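Long-range contacts in methyltransferase domain-containing protein (Pyrococcus horikoshii, PDB 1VE3), which binds S-adenosylmethionine and probably acts as a methyltransferase, although its substrate is unknown: residues Glu120-Phe125 against Lys204-Lys209; Thr175-Phe180 against Arg188-Val193. One frame throughout, in Å; residues are numbered along the deposited sequence.

Contact 1 (Glu120-Phe125 against Lys204-Lys209)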
# COMPACT_ATOMS: atom_id res chain seq x y z
N GLU A 120 9.76 22.90 -18.92
CA GLU A 120 8.80 21.86 -19.27
C GLU A 120 7.61 21.92 -18.31
O GLU A 120 6.46 21.78 -18.73
CB GLU A 120 9.44 20.47 -19.20
CG GLU A 120 10.70 20.32 -20.06
CD GLU A 120 11.33 18.94 -19.96
OE1 GLU A 120 11.38 18.39 -18.83
OE2 GLU A 120 11.80 18.41 -21.00
N LEU A 121 7.90 22.13 -17.03
CA LEU A 121 6.82 22.21 -16.06
C LEU A 121 6.01 23.47 -16.36
O LEU A 121 4.81 23.51 -16.12
CB LEU A 121 7.35 22.25 -14.63
CG LEU A 121 6.26 22.16 -13.56
CD1 LEU A 121 5.44 20.89 -13.77
CD2 LEU A 121 6.89 22.16 -12.18
N ASN A 122 6.67 24.49 -16.91
CA ASN A 122 5.99 25.73 -17.26
C ASN A 122 4.96 25.43 -18.34
O ASN A 122 3.84 25.93 -18.28
CB ASN A 122 6.99 26.77 -17.78
CG ASN A 122 6.30 28.02 -18.32
OD1 ASN A 122 6.57 28.47 -19.44
ND2 ASN A 122 5.40 28.59 -17.52
N GLN A 123 5.34 24.62 -19.32
CA GLN A 123 4.45 24.25 -20.43
C GLN A 123 3.27 23.42 -19.92
O GLN A 123 2.14 23.60 -20.37
CB GLN A 123 5.21 23.44 -21.49
CG GLN A 123 6.54 24.07 -21.90
CD GLN A 123 7.44 23.11 -22.68
OE1 GLN A 123 7.62 21.95 -22.29
NE2 GLN A 123 8.02 23.59 -23.77
N VAL A 124 3.53 22.51 -18.98
CA VAL A 124 2.46 21.68 -18.43
C VAL A 124 1.42 22.54 -17.72
O VAL A 124 0.22 22.39 -17.96
CB VAL A 124 3.02 20.65 -17.43
CG1 VAL A 124 1.87 19.92 -16.74
CG2 VAL A 124 3.91 19.66 -18.15
N PHE A 125 1.87 23.44 -16.85
CA PHE A 125 0.94 24.31 -16.13
C PHE A 125 0.11 25.13 -17.10
O PHE A 125 -1.09 25.32 -16.89
CB PHE A 125 1.69 25.26 -15.19
CG PHE A 125 2.18 24.62 -13.92
CD1 PHE A 125 1.86 23.30 -13.60
CD2 PHE A 125 2.98 25.34 -13.03
CE1 PHE A 125 2.32 22.71 -12.42
CE2 PHE A 125 3.45 24.77 -11.85
CZ PHE A 125 3.12 23.45 -11.54
N LYS A 204 2.00 30.39 -9.77
CA LYS A 204 1.44 31.75 -9.67
C LYS A 204 1.23 32.45 -11.01
O LYS A 204 0.53 33.47 -11.07
CB LYS A 204 2.34 32.63 -8.78
CG LYS A 204 2.35 32.25 -7.31
CD LYS A 204 3.25 33.19 -6.52
CE LYS A 204 3.27 32.85 -5.03
NZ LYS A 204 1.95 33.01 -4.37
N LEU A 205 1.83 31.93 -12.07
CA LEU A 205 1.67 32.54 -13.39
C LEU A 205 0.35 32.12 -14.03
O LEU A 205 -0.17 32.81 -14.91
CB LEU A 205 2.81 32.13 -14.34
CG LEU A 205 4.27 32.30 -13.91
CD1 LEU A 205 5.18 32.05 -15.11
CD2 LEU A 205 4.50 33.70 -13.35
N TYR A 206 -0.20 31.00 -13.57
CA TYR A 206 -1.43 30.48 -14.15
C TYR A 206 -2.58 30.22 -13.18
O TYR A 206 -3.73 30.14 -13.61
CB TYR A 206 -1.12 29.17 -14.89
CG TYR A 206 0.05 29.29 -15.84
CD1 TYR A 206 -0.05 30.04 -17.01
CD2 TYR A 206 1.29 28.71 -15.53
CE1 TYR A 206 1.04 30.22 -17.85
CE2 TYR A 206 2.39 28.89 -16.36
CZ TYR A 206 2.26 29.64 -17.52
OH TYR A 206 3.35 29.84 -18.33
N PHE A 207 -2.29 30.08 -11.89
CA PHE A 207 -3.36 29.78 -10.94
C PHE A 207 -3.31 30.57 -9.64
O PHE A 207 -2.29 31.18 -9.30
CB PHE A 207 -3.35 28.31 -10.54
CG PHE A 207 -3.08 27.34 -11.66
CD1 PHE A 207 -1.77 26.97 -11.97
CD2 PHE A 207 -4.13 26.77 -12.36
CE1 PHE A 207 -1.52 26.02 -12.96
CE2 PHE A 207 -3.89 25.82 -13.35
CZ PHE A 207 -2.59 25.45 -13.65
N THR A 208 -4.42 30.53 -8.91
CA THR A 208 -4.52 31.13 -7.60
C THR A 208 -4.76 29.89 -6.74
O THR A 208 -5.44 28.95 -7.18
CB THR A 208 -5.73 32.08 -7.50
OG1 THR A 208 -6.95 31.37 -7.81
CG2 THR A 208 -5.57 33.22 -8.49
N LYS A 209 -4.19 29.83 -5.54
CA LYS A 209 -4.41 28.62 -4.75
C LYS A 209 -5.64 28.65 -3.87
O LYS A 209 -5.90 29.60 -3.12
CB LYS A 209 -3.17 28.27 -3.91
CG LYS A 209 -2.82 29.24 -2.83
CD LYS A 209 -1.92 28.57 -1.79
CE LYS A 209 -0.65 28.00 -2.42
NZ LYS A 209 0.30 27.49 -1.38
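Phe125 on helix 118-131 and Tyr206, just ahead of Phe207, bring the two backbones nearest each other, their CA atoms 6.9 Å apart, and no backbone hydrogen bond joins the segments. Tyr206 lies against the helix. Its CD2 touches Phe125 CB at 3.5 Å, while the carbonyl carbon of Phe125 sits over one face of the ring. Leu205 CB also packs on a face of this ring, near its rim. At the far end of the tyrosine, Asn122 comes in at the edge, near the ring plane. With CG anti to the backbone N (chi1 173°), the asparagine carries its amide out to the phenol, and ND2 donates to Tyr206 OH. The modelled separation of Asn122 ND2 and Tyr206 OH, 2.5 Å, is doubtfully short, and the bond is bent (137° at the hydrogen), with the hydroxyl oxygen tilted out of the amide plane. Helix 118-131 is the crossover between parallel strands 104-110 and 136-143 of the Rossmann-like methyltransferase sheet, whose order 3-2-1-4-5-7-6 puts strand 207-215 at its margin. Phe207, on that strand, turns its ring edge toward the face of Phe125 in a T-shaped pair, centroids 6.0 Å apart and planes at 82°. Phe207 CE1 lies 4.0 Å from Phe125 CB, and its CZ reaches the backbone O of Phe125 at 3.6 Å. Leu202 and Ala203 of helix 196-203 also pack on Phe125, and Phe207 stacks with Phe138 of the central sheet. Leu121, one helical turn before Phe125, lays its CG over a face of the Phe125 ring.

Contact 2 (Thr175-Phe180 against Arg188-Val193)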
# COMPACT_ATOMS: atom_id res chain seq x y z
N THR A 175 19.22 19.41 -10.44
CA THR A 175 19.03 17.98 -10.68
C THR A 175 19.86 17.19 -9.69
O THR A 175 20.70 17.75 -8.99
CB THR A 175 19.47 17.56 -12.10
OG1 THR A 175 20.90 17.69 -12.21
CG2 THR A 175 18.80 18.41 -13.17
N VAL A 176 19.62 15.89 -9.63
CA VAL A 176 20.36 15.04 -8.71
C VAL A 176 20.40 13.60 -9.21
O VAL A 176 19.43 13.11 -9.80
CB VAL A 176 19.73 15.05 -7.30
CG1 VAL A 176 18.35 14.43 -7.34
CG2 VAL A 176 20.61 14.30 -6.32
N VAL A 177 21.53 12.95 -8.98
CA VAL A 177 21.73 11.57 -9.38
C VAL A 177 21.70 10.71 -8.13
O VAL A 177 22.46 10.94 -7.19
CB VAL A 177 23.09 11.36 -10.07
CG1 VAL A 177 23.25 9.90 -10.47
CG2 VAL A 177 23.20 12.26 -11.29
N ILE A 178 20.80 9.73 -8.10
CA ILE A 178 20.70 8.81 -6.97
C ILE A 178 21.04 7.41 -7.46
O ILE A 178 20.44 6.92 -8.42
CB ILE A 178 19.28 8.79 -6.36
CG1 ILE A 178 18.97 10.15 -5.72
CG2 ILE A 178 19.18 7.68 -5.32
CD1 ILE A 178 17.58 10.22 -5.12
N GLU A 179 22.01 6.78 -6.82
CA GLU A 179 22.42 5.43 -7.19
C GLU A 179 21.82 4.43 -6.22
O GLU A 179 21.83 4.65 -5.01
CB GLU A 179 23.95 5.33 -7.16
CG GLU A 179 24.48 3.94 -7.48
CD GLU A 179 25.98 3.84 -7.27
OE1 GLU A 179 26.52 2.73 -7.47
OE2 GLU A 179 26.61 4.85 -6.92
N PHE A 180 21.28 3.34 -6.75
CA PHE A 180 20.67 2.31 -5.92
C PHE A 180 21.55 1.07 -5.83
O PHE A 180 22.14 0.65 -6.82
CB PHE A 180 19.29 1.92 -6.47
CG PHE A 180 18.27 3.02 -6.39
CD1 PHE A 180 18.28 4.07 -7.30
CD2 PHE A 180 17.32 3.03 -5.38
CE1 PHE A 180 17.36 5.11 -7.21
CE2 PHE A 180 16.39 4.06 -5.28
CZ PHE A 180 16.41 5.10 -6.20
N ARG A 188 21.66 4.04 -11.94
CA ARG A 188 21.53 5.43 -11.54
C ARG A 188 20.34 6.12 -12.21
O ARG A 188 19.96 5.78 -13.33
CB ARG A 188 22.80 6.20 -11.88
CG ARG A 188 24.02 5.76 -11.10
CD ARG A 188 25.30 6.43 -11.60
NE ARG A 188 25.56 6.13 -13.01
CZ ARG A 188 25.12 6.86 -14.04
NH1 ARG A 188 24.38 7.94 -13.83
NH2 ARG A 188 25.40 6.49 -15.28
N VAL A 189 19.77 7.09 -11.51
CA VAL A 189 18.65 7.85 -12.03
C VAL A 189 18.87 9.33 -11.74
O VAL A 189 19.34 9.68 -10.65
CB VAL A 189 17.31 7.43 -11.37
CG1 VAL A 189 16.14 8.11 -12.06
CG2 VAL A 189 17.16 5.92 -11.41
N ARG A 190 18.57 10.18 -12.70
CA ARG A 190 18.70 11.62 -12.51
C ARG A 190 17.29 12.21 -12.40
O ARG A 190 16.45 11.99 -13.26
CB ARG A 190 19.46 12.27 -13.68
CG ARG A 190 19.43 13.80 -13.64
CD ARG A 190 20.38 14.45 -14.63
NE ARG A 190 21.76 14.43 -14.15
CZ ARG A 190 22.69 13.56 -14.53
NH1 ARG A 190 23.91 13.64 -14.02
NH2 ARG A 190 22.40 12.63 -15.44
N PHE A 191 17.04 12.93 -11.32
CA PHE A 191 15.73 13.54 -11.08
C PHE A 191 15.84 15.06 -11.15
O PHE A 191 16.86 15.62 -10.76
CB PHE A 191 15.22 13.21 -9.67
CG PHE A 191 14.96 11.76 -9.42
CD1 PHE A 191 13.83 11.14 -9.94
CD2 PHE A 191 15.83 11.02 -8.63
CE1 PHE A 191 13.58 9.79 -9.67
CE2 PHE A 191 15.59 9.67 -8.35
CZ PHE A 191 14.45 9.06 -8.87
N ASN A 192 14.78 15.72 -11.62
CA ASN A 192 14.75 17.18 -11.62
C ASN A 192 14.40 17.48 -10.17
O ASN A 192 13.47 16.88 -9.63
CB ASN A 192 13.66 17.72 -12.54
CG ASN A 192 14.07 17.74 -13.99
OD1 ASN A 192 14.95 18.51 -14.38
ND2 ASN A 192 13.44 16.91 -14.81
N VAL A 193 15.14 18.39 -9.54
CA VAL A 193 14.88 18.71 -8.14
C VAL A 193 14.01 19.96 -7.99
O VAL A 193 14.35 21.03 -8.49
CB VAL A 193 16.19 18.94 -7.36
CG1 VAL A 193 15.89 19.03 -5.87
CG2 VAL A 193 17.19 17.83 -7.66
O HOH W 1 22.95 15.56 -12.27
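Val176 and Ile178 pair with Phe191 and Val189 across an antiparallel hairpin, each pair exchanging two backbone hydrogen bonds, the shortest from Phe191 N to Val176 O at 2.8 Å. Arg190 stands over the neighbouring strand. Its CB faces Val176 O at 4.0 Å; CG and CD run past Thr175 CB; Arg190 NE donates to a water at a modelled 2.5 Å, doubtfully short. A bend at chi3 (-79°) turns the guanidinium so that one face lies over Val177 CG2, Arg190 CZ 3.5 Å from it. Thr175 OG1 lies at the guanidinium edge and reaches the same water at 3.0 Å, besides bonding Glu173 OE1. A valine at Thr175 would probably leave both the water and the Glu173 carboxylate without this hydroxyl partner. The face bearing Val176, Ile178, Val189 and Phe191 is apolar: Ile178 CD1 meets Phe191 CE2 at 3.8 Å. Past the paired residues, Val193 CG2 lies 3.6 Å from Val176 CG1. Strand 166-170 completes the small three-stranded sheet beyond strand 175-179. Since Glu179 OE2 and Arg188 NE stay 6.3 Å apart, their attraction is probably weak, and the hairpin rests mainly on backbone bonds and apolar contact, with a doubtful water link between Thr175 and Arg190.

Contact 2 is nested along the chain inside the loop closed by contact 1. The two centres are 24 Å apart, and the nearest atoms, about 5 Å from each other, do not touch. Contact 1 ties a crossover helix to the margin of the central sheet; contact 2 builds a separate small sheet. Glu117 connects their surroundings: its N bonds Glu120 OE1, and Asn192 packs on it. Trp194, directly after contact 2, packs on Leu121. The Phe191 side chain is about 8 Å from a bound S-adenosylmethionine and that of Phe125 about 12 Å, so neither of these rings touches the ligand; Phe191 meets Tyr6 edge-to-face.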